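Local coordinates for putative periplasmic protein ydgH (Salmonella enterica subsp. enterica serovar Typhimurium, PDB 4EVU), which is of unknown function but is a putative periplasmic protein and candidate secreted effector, represented here by its C-terminal YdgH/BhsA/McbA-like (DUF1471) domain, at residues B[15-20]-B[48-53]; B[23-28]-B[33-38]; B[37-42]-B[64-69]. All blocks are in the same frame, centred on the assembly; numbering follows the deposited sequence. Where two conformers were deposited one is given.

Interaction 1: B[15-20]-B[48-53]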
loop_
_atom_site.group_PDB
_atom_site.type_symbol
_atom_site.label_atom_id
_atom_site.label_comp_id
_atom_site.label_asym_id
_atom_site.label_seq_id
_atom_site.Cartn_x
_atom_site.Cartn_y
_atom_site.Cartn_z
ATOM N N ALA B 15 5.642 2.431 16.995
ATOM C CA ALA B 15 6.933 2.827 17.579
ATOM C C ALA B 15 7.003 2.572 19.074
ATOM O O ALA B 15 8.095 2.367 19.618
ATOM C CB ALA B 15 7.265 4.291 17.261
HETATM N N MSE B 16 5.850 2.588 19.744
HETATM C CA MSE B 16 5.797 2.392 21.180
HETATM C C MSE B 16 5.593 0.930 21.583
HETATM O O MSE B 16 5.609 0.593 22.765
HETATM C CB MSE B 16 4.750 3.307 21.820
HETATM C CG MSE B 16 3.344 2.841 21.726
HETATM SE SE MSE B 16 2.070 4.170 22.414
HETATM C CE MSE B 16 2.375 5.628 21.246
HETATM N N MSE B 17 5.449 0.065 20.596
HETATM C CA MSE B 17 5.194 -1.364 20.811
HETATM C C MSE B 17 6.381 -2.217 20.422
HETATM O O MSE B 17 7.222 -1.790 19.623
HETATM C CB MSE B 17 3.974 -1.780 19.993
HETATM C CG MSE B 17 2.736 -0.952 20.379
HETATM SE SE MSE B 17 1.134 -1.191 19.357
HETATM C CE MSE B 17 0.943 -3.072 19.720
ATOM N N VAL B 18 6.365 -3.470 20.856
ATOM C CA VAL B 18 7.464 -4.384 20.626
ATOM C C VAL B 18 6.936 -5.585 19.827
ATOM O O VAL B 18 6.106 -6.347 20.322
ATOM C CB VAL B 18 8.112 -4.851 21.931
ATOM C CG1 VAL B 18 9.252 -5.754 21.625
ATOM C CG2 VAL B 18 8.539 -3.673 22.802
ATOM N N PRO B 19 7.418 -5.797 18.567
ATOM C CA PRO B 19 6.917 -6.894 17.765
ATOM C C PRO B 19 7.510 -8.212 18.216
ATOM O O PRO B 19 8.583 -8.238 18.807
ATOM C CB PRO B 19 7.341 -6.516 16.347
ATOM C CG PRO B 19 8.567 -5.709 16.544
ATOM C CD PRO B 19 8.350 -4.953 17.822
ATOM N N PHE B 20 6.842 -9.291 17.862
ATOM C CA PHE B 20 7.301 -10.636 18.186
ATOM C C PHE B 20 7.805 -11.457 17.016
ATOM O O PHE B 20 8.408 -12.511 17.208
ATOM C CB PHE B 20 6.204 -11.439 18.936
ATOM C CG PHE B 20 5.044 -11.860 18.056
ATOM C CD1 PHE B 20 5.030 -13.108 17.452
ATOM C CD2 PHE B 20 3.972 -11.027 17.836
ATOM C CE1 PHE B 20 3.951 -13.515 16.636
ATOM C CE2 PHE B 20 2.915 -11.427 17.016
ATOM C CZ PHE B 20 2.909 -12.647 16.420
ATOM N N ALA B 48 -0.886 -12.815 15.316
ATOM C CA ALA B 48 -0.744 -11.393 15.595
ATOM C C ALA B 48 -2.127 -10.780 15.605
ATOM O O ALA B 48 -3.022 -11.246 14.883
ATOM C CB ALA B 48 0.101 -10.710 14.510
ATOM N N LYS B 49 -2.279 -9.743 16.416
ATOM C CA LYS B 49 -3.461 -8.881 16.400
ATOM C C LYS B 49 -3.228 -7.603 15.583
ATOM O O LYS B 49 -4.191 -6.990 15.123
ATOM C CB LYS B 49 -3.850 -8.526 17.840
ATOM C CG LYS B 49 -4.203 -9.731 18.717
ATOM C CD LYS B 49 -5.641 -10.154 18.550
ATOM C CE LYS B 49 -6.201 -10.846 19.802
ATOM N NZ LYS B 49 -7.628 -11.292 19.653
ATOM N N TYR B 50 -1.967 -7.218 15.359
ATOM C CA TYR B 50 -1.636 -5.995 14.651
ATOM C C TYR B 50 -0.413 -6.250 13.793
ATOM O O TYR B 50 0.398 -7.123 14.114
ATOM C CB TYR B 50 -1.298 -4.833 15.582
ATOM C CG TYR B 50 -2.303 -4.628 16.670
ATOM C CD1 TYR B 50 -3.474 -3.919 16.426
ATOM C CD2 TYR B 50 -2.138 -5.223 17.907
ATOM C CE1 TYR B 50 -4.445 -3.761 17.429
ATOM C CE2 TYR B 50 -3.075 -5.082 18.894
ATOM C CZ TYR B 50 -4.227 -4.364 18.667
ATOM O OH TYR B 50 -5.141 -4.255 19.727
ATOM N N TYR B 51 -0.260 -5.442 12.748
ATOM C CA TYR B 51 0.970 -5.433 11.968
ATOM C C TYR B 51 1.333 -4.006 11.573
ATOM O O TYR B 51 0.482 -3.138 11.542
ATOM C CB TYR B 51 0.870 -6.344 10.728
ATOM C CG TYR B 51 -0.116 -5.852 9.721
ATOM C CD1 TYR B 51 0.250 -4.964 8.734
ATOM C CD2 TYR B 51 -1.435 -6.286 9.763
ATOM C CE1 TYR B 51 -0.663 -4.498 7.786
ATOM C CE2 TYR B 51 -2.351 -5.809 8.829
ATOM C CZ TYR B 51 -1.948 -4.927 7.837
ATOM O OH TYR B 51 -2.872 -4.453 6.929
ATOM N N HIS B 52 2.598 -3.810 11.227
ATOM C CA HIS B 52 3.084 -2.545 10.724
ATOM C C HIS B 52 4.050 -2.827 9.588
ATOM O O HIS B 52 5.043 -3.540 9.749
ATOM C CB HIS B 52 3.804 -1.734 11.796
ATOM C CG HIS B 52 4.345 -0.454 11.297
ATOM N ND1 HIS B 52 3.549 0.557 10.807
ATOM C CD2 HIS B 52 5.623 -0.058 11.121
ATOM C CE1 HIS B 52 4.329 1.530 10.364
ATOM N NE2 HIS B 52 5.587 1.191 10.564
ATOM N N ILE B 53 3.714 -2.315 8.388
ATOM C CA ILE B 53 4.565 -2.503 7.233
ATOM C C ILE B 53 5.881 -1.740 7.418
ATOM O O ILE B 53 5.887 -0.570 7.745
ATOM C CB ILE B 53 3.843 -2.109 5.896
ATOM C CG1 ILE B 53 2.563 -3.007 5.658
ATOM C CG2 ILE B 53 4.834 -2.126 4.717
ATOM C CD1 ILE B 53 1.894 -2.970 4.339
#

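Interaction 2: B[23-28]-B[33-38]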
loop_
_atom_site.group_PDB
_atom_site.type_symbol
_atom_site.label_atom_id
_atom_site.label_comp_id
_atom_site.label_asym_id
_atom_site.label_seq_id
_atom_site.Cartn_x
_atom_site.Cartn_y
_atom_site.Cartn_z
ATOM N N VAL B 23 6.541 -10.847 8.877
ATOM C CA VAL B 23 6.228 -11.595 7.665
ATOM C C VAL B 23 6.942 -10.839 6.518
ATOM O O VAL B 23 7.039 -9.610 6.518
ATOM C CB VAL B 23 4.721 -11.666 7.353
ATOM C CG1 VAL B 23 3.994 -12.404 8.403
ATOM C CG2 VAL B 23 4.134 -10.338 7.213
ATOM N N LYS B 24 7.449 -11.614 5.565
ATOM C CA LYS B 24 8.151 -11.062 4.405
ATOM C C LYS B 24 7.878 -11.970 3.236
ATOM O O LYS B 24 8.119 -13.152 3.298
ATOM C CB LYS B 24 9.636 -10.991 4.705
ATOM C CG LYS B 24 10.392 -10.117 3.751
ATOM C CD LYS B 24 10.973 -10.918 2.597
ATOM C CE LYS B 24 11.548 -9.973 1.533
ATOM N NZ LYS B 24 12.161 -10.774 0.426
ATOM N N PHE B 25 7.359 -11.402 2.164
ATOM C CA PHE B 25 6.948 -12.190 1.026
ATOM C C PHE B 25 6.812 -11.329 -0.224
ATOM O O PHE B 25 6.803 -10.115 -0.146
ATOM C CB PHE B 25 5.611 -12.887 1.307
ATOM C CG PHE B 25 4.441 -11.950 1.466
ATOM C CD1 PHE B 25 3.539 -11.742 0.426
ATOM C CD2 PHE B 25 4.255 -11.277 2.652
ATOM C CE1 PHE B 25 2.480 -10.875 0.573
ATOM C CE2 PHE B 25 3.218 -10.388 2.816
ATOM C CZ PHE B 25 2.303 -10.196 1.795
ATOM N N THR B 26 6.702 -12.009 -1.364
ATOM C CA THR B 26 6.457 -11.372 -2.656
ATOM C C THR B 26 5.210 -11.973 -3.253
ATOM O O THR B 26 5.029 -13.189 -3.179
ATOM C CB THR B 26 7.624 -11.652 -3.588
ATOM O OG1 THR B 26 8.820 -11.101 -3.042
ATOM C CG2 THR B 26 7.406 -11.069 -4.936
ATOM N N GLY B 27 4.341 -11.123 -3.801
ATOM C CA GLY B 27 3.178 -11.592 -4.533
ATOM C C GLY B 27 2.541 -10.529 -5.387
ATOM O O GLY B 27 3.051 -9.443 -5.502
ATOM N N ASN B 28 1.403 -10.855 -5.960
ATOM C CA ASN B 28 0.672 -9.923 -6.790
ATOM C C ASN B 28 0.097 -8.755 -5.981
ATOM O O ASN B 28 -0.536 -8.956 -4.932
ATOM C CB ASN B 28 -0.443 -10.662 -7.499
ATOM C CG ASN B 28 0.080 -11.787 -8.371
ATOM O OD1 ASN B 28 -0.411 -12.912 -8.323
ATOM N ND2 ASN B 28 1.098 -11.481 -9.165
ATOM N N THR B 33 -5.683 -2.378 -0.944
ATOM C CA THR B 33 -6.654 -3.182 -0.195
ATOM C C THR B 33 -6.296 -4.653 -0.309
ATOM O O THR B 33 -6.268 -5.369 0.701
ATOM C CB THR B 33 -8.120 -2.908 -0.679
ATOM O OG1 THR B 33 -8.434 -1.540 -0.405
ATOM C CG2 THR B 33 -9.154 -3.828 0.008
ATOM N N GLU B 34 -6.023 -5.115 -1.526
ATOM C CA GLU B 34 -5.725 -6.529 -1.748
ATOM C C GLU B 34 -4.395 -6.959 -1.096
ATOM O O GLU B 34 -4.315 -8.020 -0.467
ATOM C CB GLU B 34 -5.794 -6.838 -3.272
ATOM C CG GLU B 34 -7.241 -6.632 -3.872
ATOM C CD GLU B 34 -7.388 -6.874 -5.388
ATOM O OE1 GLU B 34 -6.398 -7.338 -6.019
ATOM O OE2 GLU B 34 -8.514 -6.602 -5.947
ATOM N N ILE B 35 -3.360 -6.126 -1.184
ATOM C CA ILE B 35 -2.102 -6.456 -0.518
ATOM C C ILE B 35 -2.218 -6.401 1.022
ATOM O O ILE B 35 -1.617 -7.241 1.703
ATOM C CB ILE B 35 -0.853 -5.678 -1.069
ATOM C CG1 ILE B 35 0.434 -6.377 -0.641
ATOM C CG2 ILE B 35 -0.904 -4.223 -0.707
ATOM C CD1 ILE B 35 0.549 -7.834 -1.138
ATOM N N SER B 36 -2.964 -5.436 1.564
ATOM C CA SER B 36 -3.204 -5.374 2.986
ATOM C C SER B 36 -3.894 -6.628 3.487
ATOM O O SER B 36 -3.551 -7.127 4.567
ATOM C CB SER B 36 -4.054 -4.160 3.348
ATOM O OG SER B 36 -3.376 -2.943 3.062
ATOM N N TYR B 37 -4.833 -7.137 2.707
ATOM C CA TYR B 37 -5.496 -8.388 3.027
ATOM C C TYR B 37 -4.498 -9.555 3.114
ATOM O O TYR B 37 -4.597 -10.380 4.016
ATOM C CB TYR B 37 -6.600 -8.642 1.987
ATOM C CG TYR B 37 -7.296 -9.956 2.146
ATOM C CD1 TYR B 37 -8.359 -10.105 3.022
ATOM C CD2 TYR B 37 -6.863 -11.081 1.447
ATOM C CE1 TYR B 37 -9.004 -11.341 3.169
ATOM C CE2 TYR B 37 -7.499 -12.315 1.580
ATOM C CZ TYR B 37 -8.560 -12.444 2.464
ATOM O OH TYR B 37 -9.216 -13.661 2.606
ATOM N N GLN B 38 -3.554 -9.618 2.174
ATOM C CA GLN B 38 -2.548 -10.674 2.189
ATOM C C GLN B 38 -1.656 -10.558 3.411
ATOM O O GLN B 38 -1.352 -11.564 4.038
ATOM C CB GLN B 38 -1.696 -10.680 0.912
ATOM C CG GLN B 38 -2.509 -11.021 -0.354
ATOM C CD GLN B 38 -3.103 -12.411 -0.321
ATOM O OE1 GLN B 38 -2.485 -13.336 0.182
ATOM N NE2 GLN B 38 -4.315 -12.556 -0.834
#

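Interaction 3: B[37-42]-B[64-69]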
loop_
_atom_site.group_PDB
_atom_site.type_symbol
_atom_site.label_atom_id
_atom_site.label_comp_id
_atom_site.label_asym_id
_atom_site.label_seq_id
_atom_site.Cartn_x
_atom_site.Cartn_y
_atom_site.Cartn_z
ATOM N N TYR B 37 -4.833 -7.137 2.707
ATOM C CA TYR B 37 -5.496 -8.388 3.027
ATOM C C TYR B 37 -4.498 -9.555 3.114
ATOM O O TYR B 37 -4.597 -10.380 4.016
ATOM C CB TYR B 37 -6.600 -8.642 1.987
ATOM C CG TYR B 37 -7.296 -9.956 2.146
ATOM C CD1 TYR B 37 -8.359 -10.105 3.022
ATOM C CD2 TYR B 37 -6.863 -11.081 1.447
ATOM C CE1 TYR B 37 -9.004 -11.341 3.169
ATOM C CE2 TYR B 37 -7.499 -12.315 1.580
ATOM C CZ TYR B 37 -8.560 -12.444 2.464
ATOM O OH TYR B 37 -9.216 -13.661 2.606
ATOM N N GLN B 38 -3.554 -9.618 2.174
ATOM C CA GLN B 38 -2.548 -10.674 2.189
ATOM C C GLN B 38 -1.656 -10.558 3.411
ATOM O O GLN B 38 -1.352 -11.564 4.038
ATOM C CB GLN B 38 -1.696 -10.680 0.912
ATOM C CG GLN B 38 -2.509 -11.021 -0.354
ATOM C CD GLN B 38 -3.103 -12.411 -0.321
ATOM O OE1 GLN B 38 -2.485 -13.336 0.182
ATOM N NE2 GLN B 38 -4.315 -12.556 -0.834
ATOM N N VAL B 39 -1.238 -9.348 3.754
ATOM C CA VAL B 39 -0.435 -9.153 4.959
ATOM C C VAL B 39 -1.229 -9.542 6.220
ATOM O O VAL B 39 -0.747 -10.292 7.067
ATOM C CB VAL B 39 0.090 -7.713 5.058
ATOM C CG1 VAL B 39 0.888 -7.525 6.344
ATOM C CG2 VAL B 39 0.978 -7.363 3.834
ATOM N N ALA B 40 -2.478 -9.095 6.301
ATOM C CA ALA B 40 -3.340 -9.378 7.469
ATOM C C ALA B 40 -3.526 -10.886 7.640
ATOM O O ALA B 40 -3.527 -11.383 8.758
ATOM C CB ALA B 40 -4.685 -8.673 7.316
ATOM N N LYS B 41 -3.732 -11.600 6.532
ATOM C CA LYS B 41 -3.913 -13.063 6.552
ATOM C C LYS B 41 -2.664 -13.750 7.122
ATOM O O LYS B 41 -2.765 -14.657 7.971
ATOM C CB LYS B 41 -4.278 -13.624 5.153
ATOM C CG LYS B 41 -4.342 -15.151 5.085
ATOM C CD LYS B 41 -4.561 -15.666 3.674
ATOM C CE LYS B 41 -5.857 -15.174 3.120
ATOM N NZ LYS B 41 -6.154 -15.821 1.832
ATOM N N ARG B 42 -1.497 -13.324 6.690
ATOM C CA ARG B 42 -0.260 -13.919 7.159
ATOM C C ARG B 42 -0.004 -13.573 8.610
ATOM O O ARG B 42 0.535 -14.392 9.369
ATOM C CB ARG B 42 0.903 -13.486 6.279
ATOM C CG ARG B 42 0.889 -14.163 4.890
ATOM C CD ARG B 42 1.729 -13.428 3.886
ATOM N NE ARG B 42 1.781 -14.009 2.543
ATOM C CZ ARG B 42 2.731 -14.829 2.099
ATOM N NH1 ARG B 42 3.688 -15.291 2.908
ATOM N NH2 ARG B 42 2.686 -15.240 0.836
ATOM N N ILE B 64 4.736 -7.133 -5.769
ATOM C CA ILE B 64 5.202 -6.287 -4.666
ATOM C C ILE B 64 5.889 -7.209 -3.646
ATOM O O ILE B 64 5.451 -8.326 -3.451
ATOM C CB ILE B 64 4.015 -5.470 -4.041
ATOM C CG1 ILE B 64 4.530 -4.497 -3.023
ATOM C CG2 ILE B 64 2.904 -6.367 -3.494
ATOM C CD1 ILE B 64 3.530 -3.465 -2.519
ATOM N N THR B 65 7.001 -6.758 -3.089
ATOM C CA THR B 65 7.683 -7.420 -1.979
ATOM C C THR B 65 7.453 -6.570 -0.759
ATOM O O THR B 65 7.593 -5.368 -0.798
ATOM C CB THR B 65 9.185 -7.579 -2.306
ATOM O OG1 THR B 65 9.323 -8.447 -3.425
ATOM C CG2 THR B 65 9.937 -8.165 -1.138
ATOM N N ILE B 66 7.005 -7.210 0.314
ATOM C CA ILE B 66 6.599 -6.518 1.512
ATOM C C ILE B 66 7.132 -7.203 2.715
ATOM O O ILE B 66 7.158 -8.440 2.762
ATOM C CB ILE B 66 5.060 -6.647 1.683
ATOM C CG1 ILE B 66 4.350 -5.652 0.821
ATOM C CG2 ILE B 66 4.606 -6.430 3.157
ATOM C CD1 ILE B 66 3.738 -4.480 1.636
ATOM N N SER B 67 7.447 -6.386 3.726
ATOM C CA SER B 67 7.644 -6.938 5.048
ATOM C C SER B 67 6.870 -6.116 6.072
ATOM O O SER B 67 6.656 -4.931 5.900
ATOM C CB SER B 67 9.090 -6.967 5.408
ATOM O OG SER B 67 9.622 -5.700 5.525
ATOM N N ALA B 68 6.484 -6.795 7.147
ATOM C CA ALA B 68 5.717 -6.212 8.240
ATOM C C ALA B 68 6.085 -6.827 9.567
ATOM O O ALA B 68 6.212 -8.044 9.702
ATOM C CB ALA B 68 4.211 -6.397 8.017
ATOM N N ASP B 69 6.249 -5.967 10.548
ATOM C CA ASP B 69 6.408 -6.400 11.938
ATOM C C ASP B 69 5.015 -6.822 12.464
ATOM O O ASP B 69 3.995 -6.208 12.102
ATOM C CB ASP B 69 6.915 -5.256 12.779
ATOM C CG ASP B 69 8.396 -4.998 12.688
ATOM O OD1 ASP B 69 9.163 -5.911 12.325
ATOM O OD2 ASP B 69 8.796 -3.848 13.072
#

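Interaction 1: B[15-20]-B[48-53]
M17, a selenomethionine, is the first residue of 15-20 to reach the strand side, and its terminal methyl does the touching: CE of M17 lies 4.2 Å from CD2 of Y50. The side chain leaves the backbone toward 48-53, and the chain, extended through chi2, bends at chi3 (59°), so that CE is turned in toward the ring instead of running on past it. The side chains of M17 and Y50 cross at about a right angle, and the methyl meets the ring obliquely. L9 and Y71 also pack against M17, so the methyl is one part of a larger apolar patch beside strand 63-71.

P19 points the same way but spends its ring on D69 and Y71. Next comes F20, whose backbone CA is still 8.5 Å from that of A48; the gap is spanned by the aromatic ring. With chi1 at 72°, CG sits between the backbone N and the carbonyl carbon, which swings the ring edge across to A48. CE2 of F20 is 3.8 Å from CB of A48 and CZ of F20 is 3.9 Å from the same methyl. Both CA and CB of A48 lie near the plane of the ring, so this is an edge contact and not a stack. K72 makes a cation-pi contact with the same phenyl group.

On the far segment, K49 and Y50 both face Y71 in a classic beta bulge at the start of strand 50-57. The pairs within 4.5 Å are carbon to carbon, with no hydrogen bond between the segments, over 127 Å² in all, which implies that apolar packing joins these two segments directly, while the backbone hydrogen bond of F20 with L70 ties the loop to strand 63-71.

Interaction 2: B[23-28]-B[33-38]
The phenyl ring of F25 is met by two aliphatic groups of helix 32-45, CD1 of I35 and CB of Q38, each at an oblique angle. They lie on opposite sides of the ring plane: CE1 of F25 is 4.0 Å from CD1 of I35, and CZ of F25 is 4.1 Å from CB of Q38. The guanidinium of R42 lies over the ring on the side of Q38, in a cation-pi contact. The amide of Q38 takes no part in stacking, its plane being turned 67° from that of the ring, and the two side chains cross at about a right angle. I35 instead slides past F25 in the reverse direction. Its CG1 is anti to the backbone N (chi1 -162°) and chi2 then bends CD1 back toward the strand, where it also comes 4.1 Å from the backbone O of N28.

Strand 23-28 and helix 33-38 run at 141° to each other with axes 9.8 Å apart at closest, as expected when a chain reverses through a short connection and lays its helix on the sheet. They form the first half of a split beta-alpha-beta unit, in which strand 63-71 separates the parallel strands 21-28 and 50-57. At the helix start, N31 OD1 accepts a bond from the backbone N of E34, while E34 OE2 bonds to N10 ND2 of the second subunit.

Interaction 3: B[37-42]-B[64-69]
V39 carries this contact, with 55 Å² of its surface buried against I66 and A68, and it divides its two methyls between them. CG2 of V39 is 3.8 Å from CG2 of I66, while CG1 of V39 is 3.9 Å from CB of A68. The fork follows from a single torsion: with chi1 at 178°, CG1 is anti to the backbone N and CG2 is placed beside that N, so the branches spread along the strand rather than pointing at one residue. The side chain of V39 sets out toward the strand, and the nearest CA pair of the two segments is V39 and A68, 7.6 Å apart.

I66 answers with its gamma methyl, not with its longer arm. CG2 is roughly anti to the backbone N, and the side chains of V39 and I66 cross at about a right angle, so methyl meets methyl. A68 offers CB alone. Both residues point toward the helix because they lie two apart on an extended strand. S67 between them points away, and its OG is hydrogen-bonded to T54 OG1 on the other face of the sheet. The three touching residues are all buried and purely aliphatic, which makes the interface, 102 Å² in all, a hydrophobic seam.

The centre of the contact lies about 3 Å from the centre of the chain. Strand 63-71 has strands 50-57 and 21-28 as its neighbours in the sheet, and helix 32-45 lies over it, so that V39 also packs on Y51 and F25 of those flanking strands. I66 also touches I53 of the same chain and M32 of the second subunit, carrying the helix-covered layer of the sheet on into the dimer contact.

How the interactions relate
From the N terminus, the loop at 15-20 opens interaction 1, which closes only at 48-53. Within that span interaction 2 shuts a much shorter loop, 23-28 to 33-38, joining strand 21-28, outermost in this chain's sheet, to the following helix. Interaction 3 starts on the same helix, sharing Y37 and Q38 with interaction 2, and ends at 64-69, past interaction 1, so interactions 1 and 3 cross along the chain. The centres of interactions 2 and 3 are about 4 Å apart, whereas the centre of interaction 1 is about 17 Å from that of interaction 2, across the chain's centre. A probable H52-D69 backbone hydrogen bond and backbone pairing of G27 with I64 connect the three through one sheet.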